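Local coordinates for protein carboxylic ester hydrolase (Aspergillus niger, PDB 7K4O) that probably hydrolyses the ester bonds of tannins, releasing gallic acid, as a secreted fungal serine esterase of the tannase family, at residues W517-L522 against C532-R537; R265-L270 against Q536-S541; Y148-K153 against S392-T397; G96-N101 against N130-M135. One frame throughout, in Å; residues are numbered along the deposited sequence.

Contact 1: residues W517-L522 against C532-R537. With NAG (2-acetamido-2-deoxy-beta-D-glucopyranose), chain D; NAG (2-acetamido-2-deoxy-beta-D-glucopyranose), chain B.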
# COMPACT_ATOMS: atom_id res chain seq x y z
N TRP A 517 -11.62 11.98 -3.97
CA TRP A 517 -10.98 12.58 -5.17
C TRP A 517 -12.02 12.71 -6.25
O TRP A 517 -12.82 11.81 -6.48
CB TRP A 517 -9.81 11.67 -5.63
CG TRP A 517 -9.06 12.23 -6.80
CD1 TRP A 517 -9.22 11.91 -8.10
CD2 TRP A 517 -8.12 13.32 -6.76
NE1 TRP A 517 -8.42 12.72 -8.88
CE2 TRP A 517 -7.76 13.60 -8.08
CE3 TRP A 517 -7.61 14.13 -5.73
CZ2 TRP A 517 -6.90 14.64 -8.42
CZ3 TRP A 517 -6.71 15.13 -6.05
CH2 TRP A 517 -6.40 15.39 -7.38
N PRO A 518 -12.06 13.80 -7.05
CA PRO A 518 -11.11 14.92 -7.02
C PRO A 518 -11.48 16.12 -6.14
O PRO A 518 -10.81 17.16 -6.25
CB PRO A 518 -11.16 15.38 -8.48
CG PRO A 518 -12.60 15.16 -8.89
CD PRO A 518 -12.99 13.89 -8.16
N LEU A 519 -12.44 15.93 -5.24
CA LEU A 519 -12.75 16.97 -4.24
C LEU A 519 -11.64 16.98 -3.20
O LEU A 519 -10.96 15.95 -2.95
CB LEU A 519 -14.13 16.66 -3.61
CG LEU A 519 -15.29 16.60 -4.61
CD1 LEU A 519 -16.56 16.17 -3.88
CD2 LEU A 519 -15.50 17.94 -5.29
N ARG A 520 -11.43 18.14 -2.57
CA ARG A 520 -10.46 18.30 -1.47
C ARG A 520 -11.17 18.85 -0.23
O ARG A 520 -12.19 19.55 -0.38
CB ARG A 520 -9.34 19.29 -1.81
CG ARG A 520 -8.62 19.12 -3.12
CD ARG A 520 -8.06 17.75 -3.35
NE ARG A 520 -7.15 17.28 -2.33
CZ ARG A 520 -7.26 16.08 -1.72
NH1 ARG A 520 -8.27 15.26 -2.02
NH2 ARG A 520 -6.37 15.73 -0.85
N PRO A 521 -10.65 18.61 0.99
CA PRO A 521 -11.30 19.08 2.21
C PRO A 521 -11.04 20.57 2.44
O PRO A 521 -9.95 21.05 2.22
CB PRO A 521 -10.67 18.26 3.32
CG PRO A 521 -9.31 17.88 2.77
CD PRO A 521 -9.56 17.68 1.30
N LEU A 522 -12.06 21.26 2.91
CA LEU A 522 -11.88 22.67 3.37
C LEU A 522 -12.84 22.87 4.53
O LEU A 522 -14.05 22.57 4.39
CB LEU A 522 -12.19 23.60 2.20
CG LEU A 522 -11.92 25.08 2.48
CD1 LEU A 522 -10.45 25.27 2.78
CD2 LEU A 522 -12.39 25.94 1.30
N CYS A 532 -16.31 19.35 1.10
CA CYS A 532 -15.49 18.71 0.04
C CYS A 532 -15.66 19.58 -1.19
O CYS A 532 -16.77 19.65 -1.72
CB CYS A 532 -15.93 17.26 -0.17
SG CYS A 532 -15.65 16.25 1.29
N VAL A 533 -14.59 20.25 -1.61
CA VAL A 533 -14.68 21.33 -2.62
C VAL A 533 -13.90 20.97 -3.87
O VAL A 533 -12.90 20.27 -3.81
CB VAL A 533 -14.22 22.68 -2.06
CG1 VAL A 533 -14.99 23.03 -0.80
CG2 VAL A 533 -12.73 22.70 -1.82
N TYR A 534 -14.37 21.51 -4.98
CA TYR A 534 -13.72 21.42 -6.29
C TYR A 534 -12.80 22.62 -6.47
O TYR A 534 -13.32 23.74 -6.54
CB TYR A 534 -14.75 21.35 -7.41
CG TYR A 534 -14.10 20.97 -8.71
CD1 TYR A 534 -13.57 21.95 -9.54
CD2 TYR A 534 -14.00 19.65 -9.11
CE1 TYR A 534 -12.92 21.62 -10.73
CE2 TYR A 534 -13.36 19.31 -10.29
CZ TYR A 534 -12.79 20.29 -11.09
OH TYR A 534 -12.20 19.98 -12.28
N ASN A 535 -11.51 22.40 -6.60
CA ASN A 535 -10.51 23.50 -6.73
C ASN A 535 -9.52 23.12 -7.82
O ASN A 535 -8.66 22.26 -7.58
CB ASN A 535 -9.84 23.76 -5.40
CG ASN A 535 -8.93 24.96 -5.44
OD1 ASN A 535 -7.75 24.81 -5.64
ND2 ASN A 535 -9.48 26.16 -5.27
N GLN A 536 -9.70 23.66 -9.00
CA GLN A 536 -8.92 23.28 -10.20
C GLN A 536 -7.42 23.44 -9.94
O GLN A 536 -6.64 22.59 -10.37
CB GLN A 536 -9.35 24.06 -11.42
CG GLN A 536 -8.79 23.49 -12.71
CD GLN A 536 -9.38 22.12 -12.95
OE1 GLN A 536 -10.60 21.96 -13.10
NE2 GLN A 536 -8.52 21.11 -13.00
N ARG A 537 -7.01 24.53 -9.31
CA ARG A 537 -5.58 24.79 -9.07
C ARG A 537 -5.00 23.65 -8.22
O ARG A 537 -3.87 23.17 -8.51
CB ARG A 537 -5.45 26.16 -8.38
CG ARG A 537 -4.04 26.69 -8.28
CD ARG A 537 -4.07 28.15 -7.78
NE ARG A 537 -4.30 28.21 -6.35
CZ ARG A 537 -3.34 28.35 -5.41
NH1 ARG A 537 -3.68 28.33 -4.14
NH2 ARG A 537 -2.07 28.54 -5.72
C1 NAG D . -18.55 23.65 -8.68
C2 NAG D . -18.44 23.96 -7.21
C3 NAG D . -19.43 25.05 -6.82
C4 NAG D . -19.33 26.23 -7.77
C5 NAG D . -19.49 25.76 -9.21
C6 NAG D . -19.40 26.90 -10.21
C7 NAG D . -17.92 22.39 -5.43
C8 NAG D . -18.33 21.13 -4.73
N2 NAG D . -18.75 22.79 -6.41
O3 NAG D . -19.13 25.49 -5.49
O4 NAG D . -20.37 27.14 -7.45
O5 NAG D . -18.40 24.85 -9.44
O6 NAG D . -18.05 27.39 -10.16
O7 NAG D . -16.87 22.96 -5.14
C1 NAG B . -16.90 20.19 -12.27
C2 NAG B . -17.17 21.62 -12.63
C3 NAG B . -16.97 22.48 -11.39
C4 NAG B . -17.92 22.01 -10.34
C5 NAG B . -17.64 20.52 -10.03
C6 NAG B . -18.57 19.97 -8.99
C7 NAG B . -16.69 22.36 -14.87
C8 NAG B . -15.71 22.68 -15.94
N2 NAG B . -16.26 21.98 -13.68
O3 NAG B . -17.16 23.85 -11.71
O4 NAG B . -17.54 22.68 -9.16
O5 NAG B . -17.75 19.78 -11.22
O6 NAG B . -18.07 18.73 -8.46
O7 NAG B . -17.87 22.47 -15.07
O HOH W 1 -10.83 19.85 -5.62

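Contact 2: residues R265-L270 against Q536-S541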
# COMPACT_ATOMS: atom_id res chain seq x y z
N ARG A 265 -4.28 19.75 3.31
CA ARG A 265 -4.14 20.27 1.93
C ARG A 265 -2.65 20.39 1.62
O ARG A 265 -2.11 21.53 1.55
CB ARG A 265 -4.94 21.57 1.76
CG ARG A 265 -6.44 21.35 1.90
CD ARG A 265 -7.06 20.62 0.72
NE ARG A 265 -7.02 21.39 -0.49
CZ ARG A 265 -7.87 22.33 -0.85
NH1 ARG A 265 -8.94 22.59 -0.11
NH2 ARG A 265 -7.69 22.98 -1.98
N THR A 266 -2.02 19.24 1.33
CA THR A 266 -0.61 19.22 0.88
C THR A 266 -0.52 19.78 -0.53
O THR A 266 0.62 20.19 -0.91
CB THR A 266 0.01 17.82 0.98
OG1 THR A 266 -0.73 17.00 0.08
CG2 THR A 266 0.05 17.33 2.40
N ASP A 267 -1.60 19.86 -1.28
CA ASP A 267 -1.66 20.50 -2.60
C ASP A 267 -1.45 22.02 -2.40
O ASP A 267 -0.58 22.62 -3.07
CB ASP A 267 -2.96 20.17 -3.33
CG ASP A 267 -4.22 20.05 -2.49
OD1 ASP A 267 -4.30 20.70 -1.40
OD2 ASP A 267 -5.10 19.24 -2.89
N LEU A 268 -2.26 22.66 -1.54
CA LEU A 268 -2.07 24.12 -1.28
C LEU A 268 -0.66 24.33 -0.72
O LEU A 268 -0.05 25.34 -1.09
CB LEU A 268 -3.14 24.65 -0.31
CG LEU A 268 -4.55 24.58 -0.85
CD1 LEU A 268 -5.55 24.98 0.23
CD2 LEU A 268 -4.72 25.43 -2.11
N CYS A 269 -0.15 23.40 0.09
CA CYS A 269 1.20 23.52 0.66
C CYS A 269 2.22 23.57 -0.48
O CYS A 269 3.09 24.48 -0.54
CB CYS A 269 1.44 22.37 1.60
SG CYS A 269 2.86 22.56 2.67
N LEU A 270 2.14 22.61 -1.39
CA LEU A 270 3.11 22.52 -2.51
C LEU A 270 3.00 23.76 -3.38
O LEU A 270 4.05 24.26 -3.86
CB LEU A 270 2.79 21.26 -3.32
CG LEU A 270 3.64 21.05 -4.56
CD1 LEU A 270 5.09 20.83 -4.12
CD2 LEU A 270 3.09 19.86 -5.36
N GLN A 536 -9.70 23.66 -9.00
CA GLN A 536 -8.92 23.28 -10.20
C GLN A 536 -7.42 23.44 -9.94
O GLN A 536 -6.64 22.59 -10.37
CB GLN A 536 -9.35 24.06 -11.42
CG GLN A 536 -8.79 23.49 -12.71
CD GLN A 536 -9.38 22.12 -12.95
OE1 GLN A 536 -10.60 21.96 -13.10
NE2 GLN A 536 -8.52 21.11 -13.00
N ARG A 537 -7.01 24.53 -9.31
CA ARG A 537 -5.58 24.79 -9.07
C ARG A 537 -5.00 23.65 -8.22
O ARG A 537 -3.87 23.17 -8.51
CB ARG A 537 -5.45 26.16 -8.38
CG ARG A 537 -4.04 26.69 -8.28
CD ARG A 537 -4.07 28.15 -7.78
NE ARG A 537 -4.30 28.21 -6.35
CZ ARG A 537 -3.34 28.35 -5.41
NH1 ARG A 537 -3.68 28.33 -4.14
NH2 ARG A 537 -2.07 28.54 -5.72
N SER A 538 -5.70 23.22 -7.19
CA SER A 538 -5.25 22.10 -6.33
C SER A 538 -5.22 20.81 -7.17
O SER A 538 -4.24 20.08 -7.05
CB SER A 538 -6.14 21.95 -5.13
OG SER A 538 -5.97 23.05 -4.24
N ILE A 539 -6.29 20.54 -7.93
CA ILE A 539 -6.37 19.27 -8.71
C ILE A 539 -5.15 19.24 -9.63
O ILE A 539 -4.50 18.19 -9.73
CB ILE A 539 -7.69 19.18 -9.46
CG1 ILE A 539 -8.83 18.98 -8.45
CG2 ILE A 539 -7.67 18.13 -10.54
CD1 ILE A 539 -10.17 19.26 -9.03
N ASP A 540 -4.84 20.36 -10.28
CA ASP A 540 -3.74 20.41 -11.27
C ASP A 540 -2.41 20.12 -10.58
O ASP A 540 -1.52 19.58 -11.26
CB ASP A 540 -3.68 21.75 -12.00
CG ASP A 540 -4.82 22.03 -12.94
OD1 ASP A 540 -5.65 21.12 -13.22
OD2 ASP A 540 -4.95 23.22 -13.34
N SER A 541 -2.24 20.47 -9.31
CA SER A 541 -0.96 20.27 -8.58
C SER A 541 -0.66 18.77 -8.40
O SER A 541 0.49 18.45 -8.13
CB SER A 541 -0.90 20.94 -7.27
OG SER A 541 -1.72 20.31 -6.28

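Contact 3: residues Y148-K153 against S392-T397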
# COMPACT_ATOMS: atom_id res chain seq x y z
N TYR A 148 6.36 -14.84 -10.55
CA TYR A 148 4.93 -14.89 -10.97
C TYR A 148 4.03 -15.10 -9.73
O TYR A 148 2.93 -14.47 -9.70
CB TYR A 148 4.70 -15.97 -12.03
CG TYR A 148 4.92 -15.44 -13.42
CD1 TYR A 148 6.21 -15.25 -13.91
CD2 TYR A 148 3.87 -15.15 -14.27
CE1 TYR A 148 6.42 -14.76 -15.19
CE2 TYR A 148 4.06 -14.63 -15.55
CZ TYR A 148 5.36 -14.45 -16.02
OH TYR A 148 5.59 -13.99 -17.29
N MET A 149 4.41 -15.98 -8.81
CA MET A 149 3.60 -16.19 -7.59
C MET A 149 3.50 -14.87 -6.78
O MET A 149 2.39 -14.48 -6.40
CB MET A 149 4.25 -17.27 -6.75
CG MET A 149 3.97 -18.67 -7.28
SD MET A 149 2.20 -19.14 -7.15
CE MET A 149 2.20 -19.67 -5.44
N PHE A 150 4.59 -14.14 -6.59
CA PHE A 150 4.56 -12.85 -5.88
C PHE A 150 3.75 -11.83 -6.66
O PHE A 150 2.94 -11.08 -6.08
CB PHE A 150 5.99 -12.35 -5.65
CG PHE A 150 6.16 -11.12 -4.81
CD1 PHE A 150 5.62 -11.03 -3.53
CD2 PHE A 150 6.89 -10.04 -5.28
CE1 PHE A 150 5.82 -9.90 -2.75
CE2 PHE A 150 7.05 -8.89 -4.51
CZ PHE A 150 6.57 -8.85 -3.24
N ALA A 151 3.95 -11.76 -7.98
CA ALA A 151 3.31 -10.76 -8.85
C ALA A 151 1.79 -10.87 -8.75
O ALA A 151 1.18 -9.82 -8.58
CB ALA A 151 3.76 -10.90 -10.29
N TYR A 152 1.24 -12.06 -9.00
CA TYR A 152 -0.23 -12.20 -9.07
C TYR A 152 -0.71 -13.63 -8.92
O TYR A 152 -1.92 -13.80 -8.66
CB TYR A 152 -0.76 -11.60 -10.38
CG TYR A 152 -0.41 -12.34 -11.64
CD1 TYR A 152 -1.16 -13.42 -12.07
CD2 TYR A 152 0.70 -11.96 -12.42
CE1 TYR A 152 -0.84 -14.09 -13.25
CE2 TYR A 152 1.01 -12.60 -13.60
CZ TYR A 152 0.24 -13.67 -14.02
OH TYR A 152 0.56 -14.33 -15.19
N LYS A 153 0.11 -14.64 -9.10
CA LYS A 153 -0.47 -15.99 -9.24
C LYS A 153 -0.88 -16.51 -7.86
O LYS A 153 -1.90 -17.27 -7.77
CB LYS A 153 0.50 -16.94 -9.94
CG LYS A 153 -0.07 -18.29 -10.29
CD LYS A 153 0.77 -19.04 -11.37
CE LYS A 153 2.15 -19.42 -10.86
NZ LYS A 153 2.84 -20.33 -11.81
N SER A 392 4.25 -6.99 -17.21
CA SER A 392 3.32 -8.15 -17.15
C SER A 392 3.27 -8.80 -15.76
O SER A 392 2.43 -9.72 -15.57
CB SER A 392 3.65 -9.18 -18.19
OG SER A 392 3.43 -8.68 -19.49
N THR A 393 4.15 -8.45 -14.82
CA THR A 393 4.27 -9.17 -13.53
C THR A 393 4.14 -8.15 -12.39
O THR A 393 3.09 -8.05 -11.77
CB THR A 393 5.56 -10.02 -13.43
OG1 THR A 393 6.67 -9.17 -13.77
CG2 THR A 393 5.54 -11.22 -14.36
N LEU A 394 5.18 -7.37 -12.10
CA LEU A 394 5.21 -6.54 -10.87
C LEU A 394 4.66 -5.13 -11.11
O LEU A 394 4.29 -4.51 -10.12
CB LEU A 394 6.65 -6.48 -10.36
CG LEU A 394 7.21 -7.81 -9.87
CD1 LEU A 394 8.66 -7.61 -9.48
CD2 LEU A 394 6.43 -8.29 -8.70
N GLN A 395 4.67 -4.60 -12.34
CA GLN A 395 4.37 -3.18 -12.58
C GLN A 395 3.02 -2.82 -11.97
O GLN A 395 2.92 -1.78 -11.33
CB GLN A 395 4.46 -2.79 -14.06
CG GLN A 395 4.49 -1.27 -14.24
CD GLN A 395 5.77 -0.61 -13.81
OE1 GLN A 395 6.73 -1.27 -13.39
NE2 GLN A 395 5.78 0.72 -13.88
N THR A 396 2.01 -3.63 -12.22
CA THR A 396 0.67 -3.51 -11.59
C THR A 396 0.03 -2.14 -11.88
O THR A 396 -0.56 -1.57 -10.95
CB THR A 396 0.73 -3.83 -10.09
OG1 THR A 396 1.60 -4.92 -9.86
CG2 THR A 396 -0.65 -4.15 -9.56
N THR A 397 0.12 -1.65 -13.12
CA THR A 397 -0.55 -0.41 -13.48
C THR A 397 -1.42 -0.57 -14.70
O THR A 397 -1.73 0.44 -15.32
CB THR A 397 0.42 0.76 -13.69
OG1 THR A 397 1.43 0.29 -14.61
CG2 THR A 397 0.95 1.17 -12.35
O HOH W 2 0.61 -7.32 -10.86

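Contact 4: residues G96-N101 against N130-M135. With GDE (3,4,5-trihydroxybenzoic acid), chain J.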
# COMPACT_ATOMS: atom_id res chain seq x y z
N GLY A 96 3.49 -7.04 2.74
CA GLY A 96 4.21 -5.83 3.18
C GLY A 96 5.69 -6.07 2.94
O GLY A 96 6.16 -7.21 3.20
N GLY A 97 6.38 -5.07 2.39
CA GLY A 97 7.79 -5.26 2.01
C GLY A 97 7.84 -6.31 0.91
O GLY A 97 7.09 -6.18 -0.08
N TYR A 98 8.71 -7.31 1.05
CA TYR A 98 8.75 -8.43 0.09
C TYR A 98 7.99 -9.63 0.63
O TYR A 98 8.11 -10.70 0.06
CB TYR A 98 10.20 -8.77 -0.28
CG TYR A 98 10.78 -7.85 -1.33
CD1 TYR A 98 11.33 -6.62 -0.98
CD2 TYR A 98 10.69 -8.16 -2.67
CE1 TYR A 98 11.82 -5.73 -1.94
CE2 TYR A 98 11.18 -7.29 -3.64
CZ TYR A 98 11.76 -6.09 -3.29
OH TYR A 98 12.21 -5.23 -4.27
N ALA A 99 7.20 -9.46 1.69
CA ALA A 99 6.30 -10.51 2.23
C ALA A 99 4.96 -10.44 1.50
O ALA A 99 4.54 -9.36 1.11
CB ALA A 99 6.07 -10.36 3.72
N ILE A 100 4.38 -11.61 1.32
CA ILE A 100 3.07 -11.74 0.61
C ILE A 100 1.96 -11.98 1.65
O ILE A 100 0.76 -11.99 1.24
CB ILE A 100 3.14 -12.86 -0.42
CG1 ILE A 100 1.99 -12.73 -1.42
CG2 ILE A 100 3.22 -14.24 0.22
CD1 ILE A 100 2.14 -13.64 -2.63
N ASN A 101 2.31 -12.09 2.91
CA ASN A 101 1.29 -12.19 4.00
C ASN A 101 1.72 -11.25 5.14
O ASN A 101 2.89 -10.77 5.17
CB ASN A 101 1.14 -13.61 4.50
CG ASN A 101 2.39 -14.10 5.22
OD1 ASN A 101 2.60 -13.74 6.38
ND2 ASN A 101 3.18 -14.91 4.52
N ASN A 130 10.18 -14.75 2.86
CA ASN A 130 9.62 -13.75 1.95
C ASN A 130 10.09 -13.97 0.52
O ASN A 130 10.84 -14.86 0.25
CB ASN A 130 9.90 -12.36 2.46
CG ASN A 130 9.30 -12.13 3.84
OD1 ASN A 130 8.26 -12.69 4.18
ND2 ASN A 130 9.96 -11.29 4.59
N ALA A 131 9.54 -13.16 -0.38
CA ALA A 131 9.74 -13.36 -1.82
C ALA A 131 11.21 -13.09 -2.16
O ALA A 131 11.72 -13.74 -3.09
CB ALA A 131 8.84 -12.48 -2.62
N ASP A 132 11.83 -12.13 -1.49
CA ASP A 132 13.25 -11.78 -1.80
C ASP A 132 14.17 -12.94 -1.49
O ASP A 132 15.03 -13.23 -2.39
CB ASP A 132 13.65 -10.47 -1.16
CG ASP A 132 13.47 -10.34 0.34
OD1 ASP A 132 12.86 -11.21 0.95
OD2 ASP A 132 13.87 -9.25 0.82
N THR A 133 13.92 -13.72 -0.45
CA THR A 133 14.78 -14.89 -0.12
C THR A 133 14.58 -16.03 -1.12
O THR A 133 15.48 -16.84 -1.25
CB THR A 133 14.58 -15.34 1.32
OG1 THR A 133 13.34 -16.05 1.45
CG2 THR A 133 14.60 -14.13 2.24
N ALA A 134 13.50 -16.04 -1.89
CA ALA A 134 13.19 -17.11 -2.85
C ALA A 134 13.37 -16.66 -4.31
O ALA A 134 13.08 -17.47 -5.19
CB ALA A 134 11.76 -17.58 -2.58
N MET A 135 13.78 -15.43 -4.55
CA MET A 135 13.69 -14.83 -5.90
C MET A 135 14.81 -15.34 -6.81
O MET A 135 14.59 -15.27 -8.04
CB MET A 135 13.71 -13.30 -5.81
CG MET A 135 13.30 -12.57 -7.04
SD MET A 135 11.61 -12.88 -7.61
CE MET A 135 10.75 -11.91 -6.38
OAA GDE J . 5.00 -2.84 1.77
OAB GDE J . 5.78 -1.20 3.05
OAC GDE J . 7.79 -2.30 -2.52
OAD GDE J . 7.99 1.94 -0.33
OAE GDE J . 8.60 0.39 -2.42
CAF GDE J . 6.74 -2.05 -0.31
CAG GDE J . 6.84 0.11 0.82
CAH GDE J . 5.71 -1.80 1.94
CAI GDE J . 7.46 -1.52 -1.39
CAJ GDE J . 7.60 0.64 -0.26
CAK GDE J . 6.50 -1.23 0.78
CAL GDE J . 7.87 -0.16 -1.34
O HOH W 3 5.95 -13.69 2.61

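Contact 1: residues W517-L522 against C532-R537
Arg520 and Val533 form an antiparallel hydrogen-bonded pair, with Arg520 N to Val533 O at 2.9 Å and Val533 N to Arg520 O at 2.8 Å (174° at the hydrogen), while Pro521 and Cys532 make the next, non-hydrogen-bonded pair of the hairpin. The Arg520 and Val533 side chains share one face of this two-stranded sheet, and Val533 CG1 lies 4.1 Å from Leu522 CB. Leu519, just ahead of the bridge, forks over the partner chain: its CD1 rests 3.9 Å from Cys532 CB, and its CD2 lies against Tyr534 N and CB, at the edge of the ring. Tyr534 directs CG away from its own N (chi1 -168°), which lays the ring against the sugar of NAG chain B, whose C1 stands 4.1 Å above the ring plane over the centre. Tyr534 N donates to O7 of NAG chain D at 2.9 Å. Where the strands part, one water gives protons to Pro518 O and Val533 O and accepts from Asn535 N. Arg520, bent at chi2 and chi3, curls back until Arg520 NH1 binds Leu519 O at 2.9 Å, 22° out of the guanidinium plane; NH2 goes to Thr459 and NE to Asp267. A disulfide from Cys532 to Cys515 ties the hairpin to the residues before it. The chemistry thus differs by region: backbone bonds fix the register, a buried guanidinium is held by several acceptors, and the tyrosine offers a ring face and an amide N-H to the glycan carried by the protein itself.

Contact 2: residues R265-L270 against Q536-S541
Arg265 and Ser538 make the polar link between two short helices whose axes cross at 85° with 8.9 Å between them. The guanidinium meets the serine edge-on: Arg265 NH2 donates to Ser538 OG at 2.8 Å, and the oxygen lies only 3° out of the guanidinium plane. Bends at chi2 and chi3 fold the arginine back over the first turn of the helix it precedes, where Arg265 NE forms a salt bridge with Asp267 OD1 at 3.0 Å, also close to that plane. Leu268 CD1 covers one face of the group, 3.6 Å above its centre, and the other branch of the same leucine, CD2, touches Ser538 OG at 3.4 Å. Two in-plane bonds, a third from NH1 to Pro521 O, and a methyl over the face thus restrict rotation of the guanidinium. Asp267 OD1 is gripped twice, by Arg265 NE and, through its anti lone pair, by Leu268 N, while OD2 also accepts from Trp542 NE1. Further along, Asp267 CB sits 3.2 Å from Ser541 OG, a hydroxyl that turns back to donate to Ser538 O. Arg537 crosses Leu268 at about a right angle, with Arg537 NH1 3.7 Å from Leu268 CD2; that nitrogen also pairs with Asp272. Near-perpendicular helices meeting through small serines at a 5.4 Å approach of Asp267 CA and Ser538 CA form a close helix-helix crossing, here joining helix 266-272, which follows the calcium-binding loop, to helix 536-541 near the C-terminus.

Contact 3: residues Y148-K153 against S392-T397
Residues 148-153 belong to helix 144-169 and include a wider pi-type turn, against which the irregular segment 392-397 comes to 5.0 Å between Ala151 CA and Thr393 CA. At that turn Tyr148 O accepts from both Tyr152 N and Lys153 N, which reach it from opposite faces of its carbonyl plane. Thr393 supplies the central side chain. Its CG2, anti to its own carbonyl carbon, makes a CH-pi contact with the Tyr148 ring, 3.8 Å from the ring centroid and 17° off the normal. The methyl therefore stands over the face, offset toward the rim, and the two side chains cross at about a right angle. Ala151 CB fits against the loop backbone, 3.3 Å from Thr393 O. Leu394 sends CD2 into the angle between Phe150 and Ala151, at 3.9 Å from Phe150 CD2 and 4.0 Å from Ala151 CA, the leucine and phenylalanine side chains again running nearly perpendicular. The polar link is indirect: a water lies 2.7 Å from Thr393 O and 2.8 Å from Thr396 OG1, with a weak, longer approach to Ala151 O. Arg190, from helix 187-196, binds Ala151 O and Thr396 OG1, and its charge also forms a cation-pi pair with Phe150. The whole is a helix-to-loop contact within the alpha/beta-hydrolase fold, in which the pi-turn of helix 144-169 meets the loop between helices 376-390 and 402-406 beside the helix after the presumed nucleophile elbow.

Contact 4: residues G96-N101 against N130-M135
Tyr98 O accepts the backbone N-H of Ala131 at 2.9 Å, with the donor tilted 29° from the carbonyl plane. Asn130 CB and Ala131 CB also approach Tyr98 O, at 3.4 and 3.3 Å. The tyrosine side chain then passes Asp132 at about a right angle, yet the ring and carboxylate planes are only 7° apart; Asp132 CG lies 3.7 Å from Tyr98 CB. Nearby, Asn130 OD1 sits 3.2 Å from Ala99 CB, and a water links it to the loop by accepting from Ile100 N. Behind this shell, a type II' turn from Gly96 to Ala99, closed by backbone bonds in both directions between its end residues, sets the direction of the Tyr98 carbonyl. The same turn presents Gly97 N to OAA of the bound 3,4,5-trihydroxybenzoic acid, at 2.7 Å and 170°, a use consistent with an oxyanion-hole N-H. Asp132 OD2 lies close to Glu355 OE2, which may favour protonation of one of them. Helix 351-361 covers Tyr98 and Asp132, while helix 144-169 packs on Ile100 and Ala131; the two loops, following strands 89-93 and 115-120 of the central sheet, thus touch both helices.

In the fold
Along the chain, contact 4 closes first; contacts 2 and 3 then interleave, and contacts 1 and 2 end on the same stretch, 532-541. Contacts 3 and 4 form one cluster, with centres about 13 Å apart, joined where Phe150 CD1 packs 3.6 Å from Ala131 CB, beside the gallate pocket. Contacts 1 and 2 form another, centres about 9 Å apart: they share Gln536 and Arg537 at the start of helix 536-541, and Arg520 NE bridges to Asp267 OD2 at 2.9 Å. The clusters are separate, the centres of contacts 1 and 4 being about 38 Å apart on opposite sides of the chain's centre. One lies beside the ligand site and includes pocket residues Gly96 and Gly97, whereas the other fastens the C-terminal hairpin and helix to helix 266-272.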